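Local coordinates for protein (sliding clamp) (Enterobacteria phage RB69, PDB 1B77) that probably encircles DNA as a trimeric ring-shaped sliding clamp and tethers the phage DNA polymerase to its template for processive replication, at residues F14-N18 / I29-V34; V67-E72 / I83-R87; M1-T7 / I44-F50. All blocks are in the same frame, centred on the assembly; numbering follows the deposited sequence.

Overall arrangement
The three contacts lie within the N-terminal half of the clamp subunit. Interactions 1 and 3 share helix 5-15: interaction 3 holds its N-terminal start and interaction 1 its far end, with centres about 17 Å apart. They meet where I29 CG2 lies 3.8 Å from I44 CD1, and interaction 1 is nested inside the loop that interaction 3 closes. Interaction 2 follows later in the chain, its centre about 14 Å from that of interaction 3. Those two are joined by a salt bridge from K2 NZ to E72 OE1, whose modelled 2.5 Å is doubtfully short. Interaction 2 also reaches a second subunit, whereas interactions 1 and 3 are internal to the chain.

Interaction 1 of 3, residues F14-N18 / I29-V34; sequences FASIN and IMTRAV
I29 opens the contact by putting its CG1 3.8 Å from CE2 of the F14 ring, while its own carbonyl carbon and the N of M30 lie at the ring edge, in its plane. M30 directs its CB away from 14-18 and takes part through its backbone: its CA is 3.7 Å from F14 CE2. T31 then divides its two branches between two partners. With OG1 anti to the backbone N (chi1 -173°), CG2 is directed at the ring, approaching F14 CD2 obliquely at 3.5 Å. The OG1 branch lies instead 3.4 Å from N18 CB, and a water bridges it to the carbonyl oxygen of N18. At R32 the contact becomes directly polar: N18 ND2 donates to R32 O over 2.7 Å, with an N-H...O angle of 163°. The oxygen lies close to the amide plane of N18, and the donor is tilted 20° from the carbonyl plane of R32. Because N18 OD1 accepts from G20 N, both ends of this buried amide are held, which fixes its rotation. A33 adds an apolar touch, its CB resting 4.0 Å from I17 CG2. At V34 the last link is indirect: a second water accepts from V34 N at 2.8 Å and donates to I17 O, also at 2.8 Å. The turn that presents I17 and N18 is closed by F14 O, which accepts from both their backbone N atoms. F14 and I17 touch A40 on strand 38-44, so the helix end and the turn after it cover two neighbouring strands. Such packing of a helix and the turn after it on the face of an antiparallel sheet, at its outer strand, fits the alpha/beta fold of DNA sliding clamps, whose helices lie against the sheets on the side facing the central hole.

Interaction 2 of 3, residues V67-E72 / I83-R87; sequences VSDDAE and IADTR
S68 N and V67 CB lie over one face of the D85 carboxylate and T86 N over the other, with S68 OG near the plane beside OD1. S68 N donates to D85 OD1 over 3.1 Å, 52° out of the plane, and V67 CB is 3.6 Å from D85 OD2; the bond from T86 N to OD1 is weak. This site lies where a type I beta turn, S68 to A71, leads into strand 72-75, paired antiparallel with strand 81-84. D85 places CG anti to its own N (chi1 -165°), which carries the carboxylate across to the start of the turn. The modelled 2.4 Å from S68 OG to D85 OD1 is very short and its exact value doubtful. D85 OD2 accepts from Q125 NE2 of the second subunit, and R87 forms a salt bridge with D122 of that subunit, so the contact takes part in a subunit interface, consistent with ring assembly. I83 CG2 is touched by A71 CB at 4.0 Å and by V67 CG2 at 4.1 Å. E72 and A84 form a hydrogen-bonded pair: E72 N to A84 O measures 3.2 Å, and A84 N to E72 O is shorter at 2.8 Å and straighter, at 164°.

Interaction 3 of 3, residues M1-T7 / I44-F50; sequences MKLSKDT and ISDEIDF
D46 OD2 is gripped by three donors from the start of the chain. S4 N reaches it at 2.9 Å with an almost straight N-H...O angle of 175°, arriving 41° out of the carboxylate plane. S4 OG donates on the syn side, also at 2.9 Å from D46 OD2, and T7 OG1 donates on the anti side at 2.6 Å. S4 occupies the N-cap position of helix 5-15, so this carboxylate stands by the helix start, and the three donors would probably favour its ionised form. T7 OG1 in turn accepts from a water that also accepts a hydrogen bond from S45 N; a second water joins K2 N to E47 O. At the other end, the terminal amino group of M1 forms a salt bridge to D49 OD2 at 2.9 Å, on the syn side, and has a second acceptor in E72. The M1 chain bends at its last torsion (chi3 -67°), bringing CE to 4.0 Å from I48 CG1. Its CG comes in at the edge of the F50 ring, 3.8 Å from CE1, and SD makes an oblique Met-aromatic contact 5.0 Å from the ring centroid. The backbone of M1 bonds with I73 on strand 72-75, which F50 also touches, while I44 and I48 lean on I29 of strand 28-32, so the contact lies between these two strands, with D46 at the corner holding the first turn of helix 5-15.

Interaction 1 of 3, residues F14-N18 / I29-V34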
loop_
_atom_site.group_PDB
_atom_site.type_symbol
_atom_site.label_atom_id
_atom_site.label_comp_id
_atom_site.label_asym_id
_atom_site.label_seq_id
_atom_site.Cartn_x
_atom_site.Cartn_y
_atom_site.Cartn_z
ATOM N N PHE A 14 -12.604 -17.201 -7.575
ATOM C CA PHE A 14 -13.315 -18.228 -6.810
ATOM C C PHE A 14 -12.905 -18.218 -5.325
ATOM O O PHE A 14 -13.757 -18.340 -4.439
ATOM C CB PHE A 14 -13.054 -19.620 -7.418
ATOM C CG PHE A 14 -13.881 -19.930 -8.651
ATOM C CD1 PHE A 14 -14.283 -18.923 -9.525
ATOM C CD2 PHE A 14 -14.230 -21.250 -8.949
ATOM C CE1 PHE A 14 -15.020 -19.228 -10.684
ATOM C CE2 PHE A 14 -14.964 -21.564 -10.099
ATOM C CZ PHE A 14 -15.361 -20.548 -10.968
ATOM N N ALA A 15 -11.610 -18.061 -5.052
ATOM C CA ALA A 15 -11.123 -18.039 -3.671
ATOM C C ALA A 15 -11.743 -16.903 -2.861
ATOM O O ALA A 15 -11.787 -16.964 -1.630
ATOM C CB ALA A 15 -9.601 -17.917 -3.643
ATOM N N SER A 16 -12.212 -15.859 -3.538
ATOM C CA SER A 16 -12.833 -14.756 -2.827
ATOM C C SER A 16 -14.273 -15.154 -2.474
ATOM O O SER A 16 -14.915 -14.525 -1.635
ATOM C CB SER A 16 -12.829 -13.492 -3.686
ATOM O OG SER A 16 -13.768 -13.603 -4.738
ATOM N N ILE A 17 -14.778 -16.198 -3.125
ATOM C CA ILE A 17 -16.130 -16.672 -2.838
ATOM C C ILE A 17 -16.089 -17.709 -1.716
ATOM O O ILE A 17 -16.954 -17.725 -0.845
ATOM C CB ILE A 17 -16.788 -17.305 -4.079
ATOM C CG1 ILE A 17 -16.964 -16.241 -5.163
ATOM C CG2 ILE A 17 -18.144 -17.915 -3.690
ATOM C CD1 ILE A 17 -17.600 -16.735 -6.429
ATOM N N ASN A 18 -15.077 -18.569 -1.758
ATOM C CA ASN A 18 -14.865 -19.626 -0.763
ATOM C C ASN A 18 -13.341 -19.792 -0.731
ATOM O O ASN A 18 -12.722 -20.061 -1.761
ATOM C CB ASN A 18 -15.527 -20.942 -1.221
ATOM C CG ASN A 18 -15.509 -22.034 -0.140
ATOM O OD1 ASN A 18 -14.578 -22.130 0.657
ATOM N ND2 ASN A 18 -16.542 -22.874 -0.134
ATOM N N ILE A 29 -14.424 -26.226 -13.408
ATOM C CA ILE A 29 -14.254 -25.846 -12.017
ATOM C C ILE A 29 -15.506 -25.144 -11.499
ATOM O O ILE A 29 -16.230 -24.480 -12.253
ATOM C CB ILE A 29 -13.045 -24.909 -11.825
ATOM C CG1 ILE A 29 -13.192 -23.681 -12.719
ATOM C CG2 ILE A 29 -11.755 -25.653 -12.139
ATOM C CD1 ILE A 29 -12.147 -22.623 -12.485
ATOM N N MET A 30 -15.769 -25.314 -10.211
ATOM C CA MET A 30 -16.910 -24.680 -9.582
ATOM C C MET A 30 -16.674 -24.544 -8.083
ATOM O O MET A 30 -15.841 -25.240 -7.499
ATOM C CB MET A 30 -18.190 -25.481 -9.833
ATOM C CG MET A 30 -18.191 -26.892 -9.261
ATOM S SD MET A 30 -19.800 -27.708 -9.482
ATOM C CE MET A 30 -19.398 -29.402 -9.031
ATOM N N THR A 31 -17.417 -23.637 -7.468
ATOM C CA THR A 31 -17.300 -23.419 -6.043
ATOM C C THR A 31 -18.600 -22.807 -5.553
ATOM O O THR A 31 -19.421 -22.329 -6.344
ATOM C CB THR A 31 -16.137 -22.455 -5.716
ATOM O OG1 THR A 31 -15.945 -22.400 -4.295
ATOM C CG2 THR A 31 -16.441 -21.052 -6.237
ATOM N N ARG A 32 -18.790 -22.837 -4.244
ATOM C CA ARG A 32 -19.980 -22.259 -3.651
ATOM C C ARG A 32 -19.607 -21.744 -2.268
ATOM O O ARG A 32 -18.829 -22.380 -1.556
ATOM C CB ARG A 32 -21.093 -23.306 -3.564
ATOM C CG ARG A 32 -22.326 -22.818 -2.828
ATOM C CD ARG A 32 -23.541 -23.711 -3.074
ATOM N NE ARG A 32 -24.667 -23.280 -2.253
ATOM C CZ ARG A 32 -25.907 -23.755 -2.350
ATOM N NH1 ARG A 32 -26.200 -24.695 -3.244
ATOM N NH2 ARG A 32 -26.857 -23.291 -1.547
ATOM N N ALA A 33 -20.154 -20.590 -1.902
ATOM C CA ALA A 33 -19.868 -19.981 -0.611
ATOM C C ALA A 33 -20.342 -20.853 0.552
ATOM O O ALA A 33 -21.289 -21.633 0.422
ATOM C CB ALA A 33 -20.519 -18.605 -0.532
ATOM N N VAL A 34 -19.663 -20.721 1.682
ATOM C CA VAL A 34 -20.019 -21.471 2.870
ATOM C C VAL A 34 -21.471 -21.194 3.238
ATOM O O VAL A 34 -22.191 -22.100 3.639
ATOM C CB VAL A 34 -19.108 -21.084 4.060
ATOM C CG1 VAL A 34 -19.605 -21.747 5.350
ATOM C CG2 VAL A 34 -17.674 -21.525 3.766
HETATM O O HOH W 1 -17.548 -18.846 1.623
HETATM O O HOH W 2 -13.440 -21.297 -4.109
#

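Interaction 2 of 3, residues V67-E72 / I83-R87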
loop_
_atom_site.group_PDB
_atom_site.type_symbol
_atom_site.label_atom_id
_atom_site.label_comp_id
_atom_site.label_asym_id
_atom_site.label_seq_id
_atom_site.Cartn_x
_atom_site.Cartn_y
_atom_site.Cartn_z
ATOM N N VAL A 67 6.981 -20.152 -9.170
ATOM C CA VAL A 67 7.644 -21.210 -9.940
ATOM C C VAL A 67 7.423 -21.044 -11.446
ATOM O O VAL A 67 6.655 -20.185 -11.876
ATOM C CB VAL A 67 7.142 -22.609 -9.516
ATOM C CG1 VAL A 67 7.509 -22.873 -8.066
ATOM C CG2 VAL A 67 5.626 -22.704 -9.703
ATOM N N SER A 68 8.099 -21.867 -12.243
ATOM C CA SER A 68 7.963 -21.803 -13.696
ATOM C C SER A 68 6.500 -21.941 -14.102
ATOM O O SER A 68 5.778 -22.798 -13.579
ATOM C CB SER A 68 8.772 -22.922 -14.360
ATOM O OG SER A 68 10.128 -22.883 -13.955
ATOM N N ASP A 69 6.074 -21.102 -15.042
ATOM C CA ASP A 69 4.696 -21.114 -15.520
ATOM C C ASP A 69 4.237 -22.494 -16.000
ATOM O O ASP A 69 3.038 -22.764 -16.054
ATOM C CB ASP A 69 4.522 -20.102 -16.658
ATOM C CG ASP A 69 4.950 -18.698 -16.264
ATOM O OD1 ASP A 69 4.498 -18.210 -15.201
ATOM O OD2 ASP A 69 5.735 -18.080 -17.020
ATOM N N ASP A 70 5.178 -23.364 -16.347
ATOM C CA ASP A 70 4.820 -24.694 -16.818
ATOM C C ASP A 70 5.086 -25.761 -15.758
ATOM O O ASP A 70 5.195 -26.951 -16.071
ATOM C CB ASP A 70 5.585 -25.029 -18.106
ATOM C CG ASP A 70 7.046 -25.344 -17.857
ATOM O OD1 ASP A 70 7.742 -24.505 -17.242
ATOM O OD2 ASP A 70 7.499 -26.436 -18.284
ATOM N N ALA A 71 5.183 -25.334 -14.504
ATOM C CA ALA A 71 5.425 -26.267 -13.415
ATOM C C ALA A 71 4.355 -27.356 -13.443
ATOM O O ALA A 71 3.162 -27.071 -13.531
ATOM C CB ALA A 71 5.403 -25.533 -12.077
ATOM N N GLU A 72 4.796 -28.605 -13.378
ATOM C CA GLU A 72 3.888 -29.739 -13.398
ATOM C C GLU A 72 3.420 -30.009 -11.975
ATOM O O GLU A 72 4.233 -30.103 -11.054
ATOM C CB GLU A 72 4.621 -30.963 -13.952
ATOM C CG GLU A 72 3.768 -32.206 -14.140
ATOM C CD GLU A 72 2.832 -32.122 -15.342
ATOM O OE1 GLU A 72 3.308 -31.802 -16.456
ATOM O OE2 GLU A 72 1.621 -32.391 -15.170
ATOM N N ILE A 83 4.551 -29.832 -6.599
ATOM C CA ILE A 83 4.715 -28.851 -7.661
ATOM C C ILE A 83 6.158 -28.947 -8.143
ATOM O O ILE A 83 7.088 -28.495 -7.462
ATOM C CB ILE A 83 4.437 -27.427 -7.152
ATOM C CG1 ILE A 83 3.048 -27.376 -6.505
ATOM C CG2 ILE A 83 4.525 -26.436 -8.304
ATOM C CD1 ILE A 83 2.777 -26.107 -5.724
ATOM N N ALA A 84 6.336 -29.546 -9.318
ATOM C CA ALA A 84 7.661 -29.748 -9.893
ATOM C C ALA A 84 8.160 -28.582 -10.736
ATOM O O ALA A 84 7.595 -28.275 -11.785
ATOM C CB ALA A 84 7.672 -31.034 -10.724
ATOM N N ASP A 85 9.228 -27.941 -10.267
ATOM C CA ASP A 85 9.828 -26.807 -10.973
ATOM C C ASP A 85 11.195 -27.242 -11.528
ATOM O O ASP A 85 11.625 -28.371 -11.296
ATOM C CB ASP A 85 9.974 -25.622 -10.013
ATOM C CG ASP A 85 10.245 -24.316 -10.729
ATOM O OD1 ASP A 85 10.020 -24.242 -11.954
ATOM O OD2 ASP A 85 10.664 -23.350 -10.058
ATOM N N THR A 86 11.872 -26.360 -12.259
ATOM C CA THR A 86 13.168 -26.696 -12.857
ATOM C C THR A 86 14.168 -27.376 -11.909
ATOM O O THR A 86 14.527 -28.533 -12.120
ATOM C CB THR A 86 13.833 -25.448 -13.470
ATOM O OG1 THR A 86 12.893 -24.783 -14.328
ATOM C CG2 THR A 86 15.057 -25.852 -14.300
ATOM N N ARG A 87 14.618 -26.670 -10.873
ATOM C CA ARG A 87 15.575 -27.250 -9.923
ATOM C C ARG A 87 15.006 -27.406 -8.517
ATOM O O ARG A 87 15.742 -27.721 -7.585
ATOM C CB ARG A 87 16.829 -26.384 -9.791
ATOM C CG ARG A 87 17.359 -25.768 -11.053
ATOM C CD ARG A 87 17.051 -24.285 -11.046
ATOM N NE ARG A 87 17.945 -23.524 -11.914
ATOM C CZ ARG A 87 17.833 -22.217 -12.133
ATOM N NH1 ARG A 87 16.858 -21.529 -11.549
ATOM N NH2 ARG A 87 18.695 -21.595 -12.937
#

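Interaction 3 of 3, residues M1-T7 / I44-F50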
loop_
_atom_site.group_PDB
_atom_site.type_symbol
_atom_site.label_atom_id
_atom_site.label_comp_id
_atom_site.label_asym_id
_atom_site.label_seq_id
_atom_site.Cartn_x
_atom_site.Cartn_y
_atom_site.Cartn_z
ATOM N N MET A 1 -0.782 -32.232 -13.918
ATOM C CA MET A 1 -1.572 -31.168 -14.596
ATOM C C MET A 1 -0.842 -29.833 -14.549
ATOM O O MET A 1 0.104 -29.657 -13.785
ATOM C CB MET A 1 -2.931 -30.997 -13.917
ATOM C CG MET A 1 -2.833 -30.471 -12.500
ATOM S SD MET A 1 -4.413 -29.937 -11.848
ATOM C CE MET A 1 -4.716 -28.560 -12.889
ATOM N N LYS A 2 -1.298 -28.894 -15.370
ATOM C CA LYS A 2 -0.712 -27.568 -15.411
ATOM C C LYS A 2 -1.807 -26.518 -15.319
ATOM O O LYS A 2 -2.908 -26.713 -15.822
ATOM C CB LYS A 2 0.088 -27.370 -16.701
ATOM C CG LYS A 2 1.314 -28.264 -16.815
ATOM C CD LYS A 2 2.134 -27.916 -18.049
ATOM C CE LYS A 2 3.413 -28.747 -18.147
ATOM N NZ LYS A 2 3.162 -30.200 -18.382
ATOM N N LEU A 3 -1.507 -25.407 -14.657
ATOM C CA LEU A 3 -2.469 -24.327 -14.531
ATOM C C LEU A 3 -1.936 -23.078 -15.218
ATOM O O LEU A 3 -0.896 -22.547 -14.836
ATOM C CB LEU A 3 -2.750 -24.024 -13.059
ATOM C CG LEU A 3 -3.473 -25.132 -12.295
ATOM C CD1 LEU A 3 -3.616 -24.740 -10.836
ATOM C CD2 LEU A 3 -4.839 -25.375 -12.925
ATOM N N SER A 4 -2.648 -22.625 -16.243
ATOM C CA SER A 4 -2.258 -21.428 -16.979
ATOM C C SER A 4 -2.692 -20.200 -16.183
ATOM O O SER A 4 -3.489 -20.306 -15.248
ATOM C CB SER A 4 -2.924 -21.413 -18.356
ATOM O OG SER A 4 -4.335 -21.412 -18.231
ATOM N N LYS A 5 -2.167 -19.037 -16.561
ATOM C CA LYS A 5 -2.492 -17.790 -15.877
ATOM C C LYS A 5 -3.969 -17.414 -15.974
ATOM O O LYS A 5 -4.514 -16.790 -15.062
ATOM C CB LYS A 5 -1.618 -16.652 -16.416
ATOM C CG LYS A 5 -0.167 -16.701 -15.930
ATOM C CD LYS A 5 0.118 -15.601 -14.908
ATOM C CE LYS A 5 1.520 -15.739 -14.318
ATOM N NZ LYS A 5 1.860 -14.609 -13.395
ATOM N N ASP A 6 -4.615 -17.781 -17.077
ATOM C CA ASP A 6 -6.037 -17.488 -17.246
ATOM C C ASP A 6 -6.841 -18.297 -16.230
ATOM O O ASP A 6 -7.741 -17.776 -15.565
ATOM C CB ASP A 6 -6.504 -17.852 -18.652
ATOM C CG ASP A 6 -5.994 -16.893 -19.695
ATOM O OD1 ASP A 6 -6.291 -15.678 -19.582
ATOM O OD2 ASP A 6 -5.300 -17.359 -20.627
ATOM N N THR A 7 -6.516 -19.583 -16.136
ATOM C CA THR A 7 -7.182 -20.462 -15.193
ATOM C C THR A 7 -6.919 -19.946 -13.782
ATOM O O THR A 7 -7.839 -19.816 -12.984
ATOM C CB THR A 7 -6.656 -21.898 -15.321
ATOM O OG1 THR A 7 -7.029 -22.413 -16.605
ATOM C CG2 THR A 7 -7.239 -22.794 -14.211
ATOM N N ILE A 44 -12.478 -24.419 -18.327
ATOM C CA ILE A 44 -11.097 -23.966 -18.445
ATOM C C ILE A 44 -10.360 -24.706 -19.556
ATOM O O ILE A 44 -10.828 -25.738 -20.039
ATOM C CB ILE A 44 -10.336 -24.153 -17.104
ATOM C CG1 ILE A 44 -10.476 -25.595 -16.615
ATOM C CG2 ILE A 44 -10.876 -23.184 -16.066
ATOM C CD1 ILE A 44 -9.744 -25.893 -15.308
ATOM N N SER A 45 -9.205 -24.183 -19.955
ATOM C CA SER A 45 -8.429 -24.802 -21.024
ATOM C C SER A 45 -7.435 -25.839 -20.511
ATOM O O SER A 45 -6.807 -26.548 -21.302
ATOM C CB SER A 45 -7.689 -23.728 -21.828
ATOM O OG SER A 45 -6.840 -22.966 -20.985
ATOM N N ASP A 46 -7.293 -25.921 -19.192
ATOM C CA ASP A 46 -6.382 -26.878 -18.576
ATOM C C ASP A 46 -7.145 -28.120 -18.149
ATOM O O ASP A 46 -8.330 -28.051 -17.812
ATOM C CB ASP A 46 -5.699 -26.254 -17.357
ATOM C CG ASP A 46 -4.839 -25.063 -17.722
ATOM O OD1 ASP A 46 -3.942 -25.233 -18.570
ATOM O OD2 ASP A 46 -5.054 -23.966 -17.165
ATOM N N GLU A 47 -6.465 -29.261 -18.152
ATOM C CA GLU A 47 -7.106 -30.503 -17.761
ATOM C C GLU A 47 -6.691 -30.914 -16.355
ATOM O O GLU A 47 -5.513 -31.148 -16.106
ATOM C CB GLU A 47 -6.740 -31.622 -18.734
ATOM C CG GLU A 47 -7.404 -32.944 -18.384
ATOM C CD GLU A 47 -8.891 -32.939 -18.655
ATOM O OE1 GLU A 47 -9.492 -31.837 -18.686
ATOM O OE2 GLU A 47 -9.491 -34.032 -18.822
ATOM N N ILE A 48 -7.649 -30.990 -15.437
ATOM C CA ILE A 48 -7.343 -31.410 -14.073
ATOM C C ILE A 48 -7.246 -32.936 -14.111
ATOM O O ILE A 48 -8.211 -33.609 -14.482
ATOM C CB ILE A 48 -8.454 -30.988 -13.107
ATOM C CG1 ILE A 48 -8.559 -29.461 -13.087
ATOM C CG2 ILE A 48 -8.184 -31.553 -11.729
ATOM C CD1 ILE A 48 -9.687 -28.926 -12.230
ATOM N N ASP A 49 -6.089 -33.479 -13.728
ATOM C CA ASP A 49 -5.881 -34.926 -13.783
ATOM C C ASP A 49 -5.857 -35.702 -12.475
ATOM O O ASP A 49 -5.410 -36.844 -12.434
ATOM C CB ASP A 49 -4.625 -35.244 -14.602
ATOM C CG ASP A 49 -3.374 -34.583 -14.050
ATOM O OD1 ASP A 49 -3.390 -34.134 -12.882
ATOM O OD2 ASP A 49 -2.365 -34.529 -14.792
ATOM N N PHE A 50 -6.319 -35.085 -11.398
ATOM C CA PHE A 50 -6.420 -35.777 -10.121
ATOM C C PHE A 50 -7.350 -34.972 -9.234
ATOM O O PHE A 50 -7.452 -33.754 -9.379
ATOM C CB PHE A 50 -5.045 -35.997 -9.458
ATOM C CG PHE A 50 -4.359 -34.744 -8.998
ATOM C CD1 PHE A 50 -3.730 -33.901 -9.907
ATOM C CD2 PHE A 50 -4.301 -34.431 -7.641
ATOM C CE1 PHE A 50 -3.055 -32.767 -9.476
ATOM C CE2 PHE A 50 -3.624 -33.297 -7.199
ATOM C CZ PHE A 50 -2.998 -32.463 -8.120
HETATM O O HOH W 3 -3.263 -29.923 -17.191
HETATM O O HOH W 4 -8.600 -21.649 -18.680
#